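Local coordinates for protein cellulose 1,4-beta-cellobiosidase (Clostridium thermocellum, PDB 3ZQX) that acts as the family 3b carbohydrate-binding module of a cellulosomal cellobiohydrolase, a beta-sandwich domain that probably attaches to cellulose, at residues Phe44-Ser50 with Tyr103-His109. The protein carries 1 engineered substitution. Residues are numbered along the deposited sequence; the frame is centred on the assembly and turned at random.
Sequences FTKEHNS and YADWSFH. Engineered in segment 103-109: Trp106 (natural residue Asn). With CA (calcium ion), chain B.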
ATOM      1  N   PHE A  44      -1.879  -9.137  -1.545  1.00  7.47           N
ATOM      2  CA  PHE A  44      -2.184  -9.752  -2.819  1.00  7.69           C
ATOM      3  C   PHE A  44      -1.500 -11.096  -2.889  1.00  7.38           C
ATOM      4  O   PHE A  44      -0.454 -11.302  -2.269  1.00  7.98           O
ATOM      5  CB  PHE A  44      -1.749  -8.845  -3.989  1.00  8.26           C
ATOM      6  CG  PHE A  44      -0.257  -8.794  -4.229  1.00  8.01           C
ATOM      7  CD1 PHE A  44       0.573  -7.987  -3.465  1.00  7.52           C
ATOM      8  CD2 PHE A  44       0.308  -9.550  -5.247  1.00  8.67           C
ATOM      9  CE1 PHE A  44       1.939  -7.937  -3.710  1.00  7.76           C
ATOM     10  CE2 PHE A  44       1.679  -9.513  -5.498  1.00  8.54           C
ATOM     11  CZ  PHE A  44       2.492  -8.687  -4.736  1.00  8.42           C
ATOM     12  N   THR A  45      -2.087 -12.000  -3.660  1.00  8.38           N
ATOM     13  CA  THR A  45      -1.516 -13.322  -3.849  1.00  9.33           C
ATOM     14  C   THR A  45      -0.645 -13.321  -5.092  1.00  8.50           C
ATOM     15  O   THR A  45      -1.060 -12.854  -6.160  1.00  9.36           O
ATOM     16  CB  THR A  45      -2.611 -14.379  -4.009  1.00  9.43           C
ATOM     17  OG1 THR A  45      -3.559 -13.919  -4.973  1.00  9.85           O
ATOM     18  CG2 THR A  45      -3.314 -14.641  -2.678  1.00 10.55           C
ATOM     19  N   LYS A  46       0.570 -13.837  -4.954  1.00  9.29           N
ATOM     20  CA  LYS A  46       1.470 -13.896  -6.095  1.00  9.89           C
ATOM     21  C   LYS A  46       1.271 -15.173  -6.897  1.00 11.61           C
ATOM     22  O   LYS A  46       1.282 -16.269  -6.343  1.00 14.54           O
ATOM     23  CB  LYS A  46       2.936 -13.685  -5.691  1.00 13.93           C
ATOM     24  CG  LYS A  46       3.496 -14.672  -4.718  1.00 18.82           C
ATOM     25  CD  LYS A  46       4.977 -14.397  -4.521  1.00 16.00           C
ATOM     26  CE  LYS A  46       5.580 -15.382  -3.555  1.00 20.69           C
ATOM     27  NZ  LYS A  46       7.005 -15.075  -3.236  1.00 21.29           N
ATOM     28  N   GLU A  47       1.064 -15.013  -8.201  1.00 11.33           N
ATOM     29  CA  GLU A  47       0.856 -16.131  -9.108  1.00 11.94           C
ATOM     30  C   GLU A  47       2.148 -16.680  -9.721  1.00 12.10           C
ATOM     31  O   GLU A  47       2.130 -17.753 -10.317  1.00 15.81           O
ATOM     32  CB  GLU A  47      -0.099 -15.723 -10.238  1.00 12.07           C
ATOM     33  CG  GLU A  47      -1.584 -15.788  -9.897  1.00 12.20           C
ATOM     34  CD  GLU A  47      -2.038 -14.714  -8.927  1.00 10.08           C
ATOM     35  OE1 GLU A  47      -1.812 -13.508  -9.193  1.00  9.94           O
ATOM     36  OE2 GLU A  47      -2.658 -15.071  -7.902  1.00 10.83           O
ATOM     37  N   HIS A  48       3.261 -15.969  -9.577  1.00 12.82           N
ATOM     38  CA  HIS A  48       4.507 -16.384 -10.218  1.00 13.67           C
ATOM     39  C   HIS A  48       5.696 -16.206  -9.294  1.00 15.46           C
ATOM     40  O   HIS A  48       5.639 -15.434  -8.344  1.00 15.57           O
ATOM     41  CB  HIS A  48       4.748 -15.586 -11.498  1.00 14.92           C
ATOM     42  CG  HIS A  48       3.588 -15.595 -12.438  1.00 14.36           C
ATOM     43  ND1 HIS A  48       3.362 -16.622 -13.327  1.00 18.37           N
ATOM     44  CD2 HIS A  48       2.582 -14.709 -12.619  1.00 14.32           C
ATOM     45  CE1 HIS A  48       2.266 -16.366 -14.019  1.00 17.51           C
ATOM     46  NE2 HIS A  48       1.776 -15.211 -13.610  1.00 15.31           N
ATOM     47  N   ASN A  49       6.781 -16.904  -9.598  1.00 17.80           N
ATOM     48  CA  ASN A  49       7.997 -16.809  -8.798  1.00 19.08           C
ATOM     49  C   ASN A  49       9.009 -15.774  -9.293  1.00 18.37           C
ATOM     50  O   ASN A  49      10.049 -15.576  -8.668  1.00 25.23           O
ATOM     51  CB  ASN A  49       8.659 -18.182  -8.677  1.00 22.97           C
ATOM     52  CG  ASN A  49       7.877 -19.128  -7.785  1.00 27.51           C
ATOM     53  OD1 ASN A  49       7.279 -18.707  -6.791  1.00 32.47           O
ATOM     54  ND2 ASN A  49       7.876 -20.409  -8.133  1.00 33.30           N
ATOM     55  N   SER A  50       8.715 -15.125 -10.413  1.00 18.44           N
ATOM     56  CA  SER A  50       9.582 -14.070 -10.916  1.00 19.19           C
ATOM     57  C   SER A  50       9.672 -12.962  -9.869  1.00 15.09           C
ATOM     58  O   SER A  50       8.766 -12.786  -9.049  1.00 15.47           O
ATOM     59  CB  SER A  50       9.039 -13.509 -12.235  1.00 18.26           C
ATOM     60  OG  SER A  50       9.778 -12.369 -12.665  1.00 23.04           O
ATOM     61  N   TYR A 103       6.013  -7.860 -12.292  1.00 10.02           N
ATOM     62  CA  TYR A 103       7.083  -8.845 -12.295  1.00 10.34           C
ATOM     63  C   TYR A 103       8.239  -8.429 -13.197  1.00 10.73           C
ATOM     64  O   TYR A 103       8.031  -7.807 -14.241  1.00 12.17           O
ATOM     65  CB  TYR A 103       6.546 -10.182 -12.782  1.00 10.59           C
ATOM     66  CG  TYR A 103       5.624 -10.873 -11.812  1.00 10.11           C
ATOM     67  CD1 TYR A 103       6.135 -11.608 -10.760  1.00 11.20           C
ATOM     68  CD2 TYR A 103       4.242 -10.795 -11.949  1.00 10.26           C
ATOM     69  CE1 TYR A 103       5.304 -12.257  -9.870  1.00 10.59           C
ATOM     70  CE2 TYR A 103       3.399 -11.442 -11.064  1.00 10.76           C
ATOM     71  CZ  TYR A 103       3.934 -12.168 -10.025  1.00 10.28           C
ATOM     72  OH  TYR A 103       3.132 -12.835  -9.127  1.00 11.73           O
ATOM     73  N   ALA A 104       9.462  -8.786 -12.808  1.00 11.65           N
ATOM     74  CA  ALA A 104      10.630  -8.522 -13.644  1.00 14.33           C
ATOM     75  C   ALA A 104      10.474  -9.100 -15.046  1.00 14.26           C
ATOM     76  O   ALA A 104      10.986  -8.537 -16.010  1.00 16.62           O
ATOM     77  CB  ALA A 104      11.889  -9.073 -12.989  1.00 15.16           C
ATOM     78  N   ASP A 105       9.805 -10.240 -15.157  1.00 13.94           N
ATOM     79  CA  ASP A 105       9.581 -10.872 -16.454  1.00 14.69           C
ATOM     80  C   ASP A 105       8.250 -10.485 -17.111  1.00 12.99           C
ATOM     81  O   ASP A 105       7.866 -11.062 -18.122  1.00 14.37           O
ATOM     82  CB  ASP A 105       9.764 -12.391 -16.386  1.00 15.02           C
ATOM     83  CG  ASP A 105       8.681 -13.082 -15.590  1.00 14.63           C
ATOM     84  OD1 ASP A 105       7.757 -12.392 -15.106  1.00 13.35           O
ATOM     85  OD2 ASP A 105       8.760 -14.323 -15.443  1.00 19.19           O
ATOM     86  N   TRP A 106       7.532  -9.544 -16.510  1.00 12.27           N
ATOM     87  CA  TRP A 106       6.292  -9.037 -17.090  1.00 11.35           C
ATOM     88  C   TRP A 106       5.193 -10.096 -17.185  1.00 11.34           C
ATOM     89  O   TRP A 106       4.316 -10.023 -18.040  1.00 11.86           O
ATOM     90  CB  TRP A 106       6.554  -8.328 -18.428  1.00 13.64           C
ATOM     91  CG  TRP A 106       7.270  -7.023 -18.247  1.00 13.78           C
ATOM     92  CD1 TRP A 106       8.606  -6.790 -18.402  1.00 15.53           C
ATOM     93  CD2 TRP A 106       6.685  -5.776 -17.865  1.00 15.21           C
ATOM     94  NE1 TRP A 106       8.886  -5.469 -18.137  1.00 17.32           N
ATOM     95  CE2 TRP A 106       7.722  -4.826 -17.807  1.00 16.95           C
ATOM     96  CE3 TRP A 106       5.382  -5.372 -17.561  1.00 17.28           C
ATOM     97  CZ2 TRP A 106       7.495  -3.493 -17.464  1.00 19.01           C
ATOM     98  CZ3 TRP A 106       5.159  -4.050 -17.221  1.00 21.38           C
ATOM     99  CH2 TRP A 106       6.211  -3.128 -17.175  1.00 20.25           C
ATOM    100  N   SER A 107       5.212 -11.040 -16.245  1.00 10.93           N
ATOM    101  CA  SER A 107       4.130 -12.008 -16.102  1.00 11.00           C
ATOM    102  C   SER A 107       2.832 -11.333 -15.679  1.00 10.12           C
ATOM    103  O   SER A 107       2.834 -10.214 -15.172  1.00 10.66           O
ATOM    104  CB  SER A 107       4.484 -13.058 -15.049  1.00 12.85           C
ATOM    105  OG  SER A 107       5.587 -13.852 -15.443  1.00 14.91           O
ATOM    106  N   PHE A 108       1.720 -12.031 -15.895  1.00 10.69           N
ATOM    107  CA  PHE A 108       0.402 -11.518 -15.535  1.00 10.20           C
ATOM    108  C   PHE A 108      -0.022 -11.886 -14.118  1.00  9.96           C
ATOM    109  O   PHE A 108       0.053 -13.051 -13.713  1.00 11.72           O
ATOM    110  CB  PHE A 108      -0.662 -12.050 -16.498  1.00 10.89           C
ATOM    111  CG  PHE A 108      -0.618 -11.430 -17.862  1.00 11.73           C
ATOM    112  CD1 PHE A 108       0.287 -11.871 -18.811  1.00 14.39           C
ATOM    113  CD2 PHE A 108      -1.486 -10.408 -18.199  1.00 12.77           C
ATOM    114  CE1 PHE A 108       0.325 -11.303 -20.070  1.00 16.76           C
ATOM    115  CE2 PHE A 108      -1.455  -9.842 -19.463  1.00 15.34           C
ATOM    116  CZ  PHE A 108      -0.549 -10.293 -20.395  1.00 16.51           C
ATOM    117  N   HIS A 109      -0.494 -10.886 -13.384  1.00  9.32           N
ATOM    118  CA  HIS A 109      -1.229 -11.112 -12.151  1.00  9.56           C
ATOM    119  C   HIS A 109      -2.644 -11.588 -12.424  1.00  9.74           C
ATOM    120  O   HIS A 109      -3.220 -11.288 -13.471  1.00 11.38           O
ATOM    121  CB  HIS A 109      -1.440  -9.803 -11.393  1.00  9.39           C
ATOM    122  CG  HIS A 109      -0.195  -9.109 -10.956  1.00  9.15           C
ATOM    123  ND1 HIS A 109       0.506  -9.476  -9.830  1.00 10.09           N
ATOM    124  CD2 HIS A 109       0.420  -8.008 -11.447  1.00  9.69           C
ATOM    125  CE1 HIS A 109       1.519  -8.645  -9.659  1.00 11.02           C
ATOM    126  NE2 HIS A 109       1.487  -7.742 -10.626  1.00 10.52           N
TER
HETATM  127 CA    CA B1146      -3.223 -12.710  -7.225  1.00  8.84          CA
HETATM  128  O   HOH W   1       0.588 -12.153  -9.103  1.00 11.77           O
HETATM  129  O   HOH W   2      -2.122 -10.605  -8.063  1.00  9.60           O
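One water ties Tyr103 OH, Glu47 N, Glu47 OE1 and His109 ND1 together, next to the calcium site of this CBM3 beta-sandwich. It lies 2.6 Å from Tyr103 OH and donates to Glu47 OE1. His109 NE2 bonds to Ile101 O. Glu47 grips calcium through both carboxylate oxygens; its chain, bent at chi2 (71°), turns the group back to the metal. Thr45 binds the same ion through O and OG1, and Asp110, Asn113 and Asp114 complete the site. His48 N donates to Tyr103 OH (3.2 Å). The His48 ring sets its edge against the Tyr103 face, with planes at 89°, and His48 CB lies over that face. Ser107 CB packs over one face of the imidazole. At the ring edge, His48 NE2 donates to Phe108 O (2.8 Å), which lies almost in the imidazole plane. These contacts join the loop after strand 38-43 to the one after strand 97-103. The latter starts with a type I turn, Tyr103 to Trp106, the last an engineered residue. Ser50 OG accepts from Asp105 N at 3.3 Å. Ser107 N to Asp105 OD1 makes an Asx turn; Ser107 OG meets the same oxygen from the same face, at 2.6 Å.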